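Local atomic coordinates of beta-n-acetylhexosaminidase (Streptococcus pneumoniae, PDB entry 4AZI), a protein that probably removes terminal beta-linked N-acetylglucosamine residues from glycans, as a family 20 exo-beta-D-N-acetylglucosaminidase catalytic module. Residues L24-S35 against E99-I109. The protein carries 2 engineered substitutions. Sequence-based numbering, arbitrary orientation.
Sequences LNQLKRIVDKAS and ELIEYAKSKDI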
loop_
_atom_site.group_PDB
_atom_site.type_symbol
_atom_site.label_atom_id
_atom_site.label_comp_id
_atom_site.label_asym_id
_atom_site.label_seq_id
_atom_site.Cartn_x
_atom_site.Cartn_y
_atom_site.Cartn_z
ATOM N N LEU A 24 4.373 -4.502 15.658
ATOM C CA LEU A 24 2.921 -4.366 15.707
ATOM C C LEU A 24 2.480 -3.099 16.450
ATOM O O LEU A 24 1.583 -2.401 15.989
ATOM C CB LEU A 24 2.259 -5.630 16.286
ATOM C CG LEU A 24 0.765 -5.606 16.634
ATOM C CD1 LEU A 24 -0.117 -5.385 15.409
ATOM C CD2 LEU A 24 0.383 -6.891 17.359
ATOM N N ASN A 25 3.107 -2.793 17.587
ATOM C CA ASN A 25 2.772 -1.567 18.311
ATOM C C ASN A 25 3.046 -0.289 17.520
ATOM O O ASN A 25 2.293 0.678 17.628
ATOM C CB ASN A 25 3.456 -1.515 19.682
ATOM C CG ASN A 25 2.763 -2.396 20.709
ATOM O OD1 ASN A 25 1.568 -2.676 20.599
ATOM N ND2 ASN A 25 3.512 -2.847 21.710
ATOM N N GLN A 26 4.112 -0.287 16.718
ATOM C CA GLN A 26 4.409 0.860 15.870
ATOM C C GLN A 26 3.298 1.064 14.842
ATOM O O GLN A 26 2.885 2.194 14.595
ATOM C CB GLN A 26 5.774 0.715 15.189
ATOM C CG GLN A 26 6.949 1.062 16.094
ATOM C CD GLN A 26 8.294 0.711 15.481
ATOM O OE1 GLN A 26 8.436 -0.306 14.809
ATOM N NE2 GLN A 26 9.293 1.553 15.726
ATOM N N LEU A 27 2.800 -0.035 14.280
ATOM C CA LEU A 27 1.763 0.030 13.252
ATOM C C LEU A 27 0.404 0.412 13.835
ATOM O O LEU A 27 -0.333 1.191 13.227
ATOM C CB LEU A 27 1.711 -1.275 12.457
ATOM C CG LEU A 27 3.047 -1.608 11.768
ATOM C CD1 LEU A 27 3.113 -3.058 11.313
ATOM C CD2 LEU A 27 3.334 -0.657 10.613
ATOM N N LYS A 28 0.105 -0.097 15.030
ATOM C CA LYS A 28 -1.099 0.300 15.766
ATOM C C LYS A 28 -1.118 1.811 16.003
ATOM O O LYS A 28 -2.153 2.446 15.827
ATOM C CB LYS A 28 -1.208 -0.448 17.102
ATOM C CG LYS A 28 -1.716 -1.883 17.009
ATOM C CD LYS A 28 -1.681 -2.565 18.377
ATOM C CE LYS A 28 -2.921 -3.406 18.631
ATOM N NZ LYS A 28 -2.975 -4.009 20.005
ATOM N N ARG A 29 0.021 2.382 16.398
ATOM C CA ARG A 29 0.152 3.835 16.572
ATOM C C ARG A 29 -0.106 4.636 15.290
ATOM O O ARG A 29 -0.714 5.711 15.330
ATOM C CB ARG A 29 1.531 4.191 17.118
ATOM C CG ARG A 29 1.717 3.868 18.586
ATOM C CD ARG A 29 2.495 4.979 19.256
ATOM N NE ARG A 29 1.640 6.147 19.499
ATOM C CZ ARG A 29 2.072 7.349 19.877
ATOM N NH1 ARG A 29 3.366 7.575 20.063
ATOM N NH2 ARG A 29 1.202 8.332 20.073
ATOM N N ILE A 30 0.385 4.119 14.165
ATOM C CA ILE A 30 0.075 4.679 12.843
ATOM C C ILE A 30 -1.438 4.645 12.566
ATOM O O ILE A 30 -2.010 5.642 12.122
ATOM C CB ILE A 30 0.869 3.952 11.725
ATOM C CG1 ILE A 30 2.359 4.319 11.813
ATOM C CG2 ILE A 30 0.290 4.257 10.339
ATOM C CD1 ILE A 30 3.285 3.392 11.051
ATOM N N VAL A 31 -2.069 3.498 12.837
ATOM C CA VAL A 31 -3.531 3.329 12.741
ATOM C C VAL A 31 -4.266 4.389 13.578
ATOM O O VAL A 31 -5.189 5.047 13.086
ATOM C CB VAL A 31 -3.963 1.904 13.191
ATOM C CG1 VAL A 31 -5.452 1.845 13.511
ATOM C CG2 VAL A 31 -3.608 0.872 12.131
ATOM N N ASP A 32 -3.825 4.542 14.829
ATOM C CA ASP A 32 -4.321 5.559 15.769
ATOM C C ASP A 32 -4.241 6.967 15.205
ATOM O O ASP A 32 -5.217 7.718 15.245
ATOM C CB ASP A 32 -3.499 5.536 17.066
ATOM C CG ASP A 32 -3.787 4.331 17.929
ATOM O OD1 ASP A 32 -4.759 3.604 17.644
ATOM O OD2 ASP A 32 -3.038 4.129 18.910
ATOM N N LYS A 33 -3.057 7.324 14.709
ATOM C CA LYS A 33 -2.827 8.636 14.125
ATOM C C LYS A 33 -3.652 8.839 12.867
ATOM O O LYS A 33 -4.148 9.933 12.638
ATOM C CB LYS A 33 -1.342 8.857 13.822
ATOM C CG LYS A 33 -0.970 10.314 13.600
ATOM C CD LYS A 33 -1.192 11.135 14.863
ATOM C CE LYS A 33 -0.902 12.607 14.635
ATOM N NZ LYS A 33 -1.187 13.413 15.862
ATOM N N ALA A 34 -3.794 7.790 12.060
ATOM C CA ALA A 34 -4.640 7.857 10.861
ATOM C C ALA A 34 -6.107 8.064 11.231
ATOM O O ALA A 34 -6.801 8.867 10.616
ATOM C CB ALA A 34 -4.471 6.610 10.012
ATOM N N SER A 35 -6.562 7.345 12.253
ATOM C CA SER A 35 -7.939 7.457 12.730
ATOM C C SER A 35 -8.270 8.850 13.272
ATOM O O SER A 35 -9.378 9.349 13.067
ATOM C CB SER A 35 -8.230 6.408 13.801
ATOM O OG SER A 35 -9.560 6.553 14.263
ATOM N N GLU A 99 -4.426 -9.212 14.309
ATOM C CA GLU A 99 -4.713 -8.213 15.344
ATOM C C GLU A 99 -4.699 -6.775 14.814
ATOM O O GLU A 99 -5.523 -5.962 15.227
ATOM C CB GLU A 99 -3.740 -8.349 16.526
ATOM C CG GLU A 99 -3.864 -7.236 17.566
ATOM C CD GLU A 99 -3.162 -7.537 18.886
ATOM O OE1 GLU A 99 -2.411 -8.534 18.964
ATOM O OE2 GLU A 99 -3.367 -6.777 19.852
ATOM N N LEU A 100 -3.762 -6.460 13.917
ATOM C CA LEU A 100 -3.694 -5.114 13.328
ATOM C C LEU A 100 -4.955 -4.811 12.514
ATOM O O LEU A 100 -5.537 -3.730 12.626
ATOM C CB LEU A 100 -2.430 -4.942 12.469
ATOM C CG LEU A 100 -2.184 -3.590 11.787
ATOM C CD1 LEU A 100 -1.884 -2.482 12.800
ATOM C CD2 LEU A 100 -1.039 -3.722 10.794
ATOM N N ILE A 101 -5.372 -5.781 11.707
ATOM C CA ILE A 101 -6.588 -5.670 10.907
ATOM C C ILE A 101 -7.853 -5.496 11.766
ATOM O O ILE A 101 -8.652 -4.600 11.512
ATOM C CB ILE A 101 -6.716 -6.860 9.935
ATOM C CG1 ILE A 101 -5.526 -6.859 8.956
ATOM C CG2 ILE A 101 -8.051 -6.807 9.191
ATOM C CD1 ILE A 101 -5.498 -8.026 7.988
ATOM N N GLU A 102 -8.029 -6.339 12.784
ATOM C CA GLU A 102 -9.141 -6.183 13.726
ATOM C C GLU A 102 -9.102 -4.812 14.394
ATOM O O GLU A 102 -10.129 -4.129 14.476
ATOM C CB GLU A 102 -9.102 -7.247 14.831
ATOM C CG GLU A 102 -8.805 -8.662 14.377
ATOM C CD GLU A 102 -9.923 -9.641 14.668
ATOM O OE1 GLU A 102 -11.099 -9.314 14.393
ATOM O OE2 GLU A 102 -9.615 -10.752 15.162
ATOM N N TYR A 103 -7.918 -4.431 14.884
ATOM C CA TYR A 103 -7.718 -3.162 15.607
ATOM C C TYR A 103 -8.058 -1.964 14.733
ATOM O O TYR A 103 -8.766 -1.044 15.167
ATOM C CB TYR A 103 -6.271 -3.052 16.101
ATOM C CG TYR A 103 -5.959 -1.804 16.901
ATOM C CD1 TYR A 103 -6.258 -1.734 18.261
ATOM C CD2 TYR A 103 -5.341 -0.699 16.303
ATOM C CE1 TYR A 103 -5.965 -0.595 19.002
ATOM C CE2 TYR A 103 -5.049 0.446 17.035
ATOM C CZ TYR A 103 -5.361 0.491 18.387
ATOM O OH TYR A 103 -5.077 1.615 19.134
ATOM N N ALA A 104 -7.546 -1.985 13.502
ATOM C CA ALA A 104 -7.857 -0.961 12.514
ATOM C C ALA A 104 -9.362 -0.923 12.232
ATOM O O ALA A 104 -9.951 0.161 12.147
ATOM C CB ALA A 104 -7.065 -1.186 11.236
ATOM N N LYS A 105 -9.977 -2.103 12.124
ATOM C CA LYS A 105 -11.411 -2.203 11.804
ATOM C C LYS A 105 -12.258 -1.503 12.871
ATOM O O LYS A 105 -13.205 -0.795 12.534
ATOM C CB LYS A 105 -11.841 -3.664 11.614
ATOM C CG LYS A 105 -13.214 -3.850 10.958
ATOM C CD LYS A 105 -13.615 -5.316 10.915
ATOM C CE LYS A 105 -15.119 -5.441 10.748
ATOM N NZ LYS A 105 -15.592 -6.846 10.825
ATOM N N SER A 106 -11.874 -1.660 14.144
ATOM C CA SER A 106 -12.579 -1.036 15.274
ATOM C C SER A 106 -12.547 0.496 15.220
ATOM O O SER A 106 -13.368 1.174 15.842
ATOM C CB SER A 106 -12.013 -1.533 16.616
ATOM O OG SER A 106 -10.749 -0.957 16.894
ATOM N N LYS A 107 -11.593 1.031 14.467
ATOM C CA LYS A 107 -11.488 2.466 14.267
ATOM C C LYS A 107 -11.864 2.883 12.838
ATOM O O LYS A 107 -11.496 3.974 12.393
ATOM C CB LYS A 107 -10.080 2.934 14.628
ATOM C CG LYS A 107 -9.807 2.899 16.127
ATOM C CD LYS A 107 -8.323 2.996 16.418
ATOM C CE LYS A 107 -8.041 2.780 17.899
ATOM N NZ LYS A 107 -8.613 3.884 18.714
ATOM N N ASP A 108 -12.610 2.015 12.142
ATOM C CA ASP A 108 -13.061 2.238 10.757
ATOM C C ASP A 108 -11.892 2.575 9.810
ATOM O O ASP A 108 -12.014 3.405 8.914
ATOM C CB ASP A 108 -14.164 3.320 10.692
ATOM C CG ASP A 108 -15.458 2.909 11.410
ATOM O OD1 ASP A 108 -15.818 1.711 11.400
ATOM O OD2 ASP A 108 -16.128 3.799 11.974
ATOM N N ILE A 109 -10.755 1.926 10.039
ATOM C CA ILE A 109 -9.576 2.039 9.186
ATOM C C ILE A 109 -9.419 0.698 8.467
ATOM O O ILE A 109 -9.367 -0.350 9.105
ATOM C CB ILE A 109 -8.297 2.355 10.015
ATOM C CG1 ILE A 109 -8.377 3.733 10.703
ATOM C CG2 ILE A 109 -7.034 2.255 9.167
ATOM C CD1 ILE A 109 -8.583 4.925 9.782
#
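Lys28, Val31 and Asp32 meet Leu100 and Tyr103 where the helical segments 24-35 and 99-106 run nearly parallel, their axes approaching to 10.0 Å and crossing at -17°. Such pairing of neighbouring helices is how a TIM barrel builds its outer layer, here that of the family 20 catalytic domain. On the barrel side, Leu100 is a knob in the hole formed by Leu24, Leu27, Lys28 and Val31; its CD1 lies 3.8 Å from Leu27 CB, and the side chain also touches Leu44 on strand 41-45. Val31 spreads its two methyls, CG2 towards Leu100 and CG1 towards Tyr103 and Ala104. Beyond helix 99-106, which ends in a Schellman motif with Asp108 as C-prime residue, Ile109 packs against Ser35 and Val31.

Polar groups border the apolar seam. Tyr103 projects across to helix 24-35 because its chi1 of -178° turns the ring away from its own backbone N, and Lys28 CE makes a CH-pi contact over one ring face, 4.0 Å from the centroid. Lys28 NZ continues to a 2.8 Å salt bridge with Glu99 OE2, met from above the carboxylate plane. Lys107 NZ stays 4.0 Å from Asp32 OD1, too far for a salt bridge, and hydrogen-bonds to Asn362 OD1. At the ring's edge, Tyr103 OH donates to the syn lone pair of Asp32 OD1 over 2.5 Å.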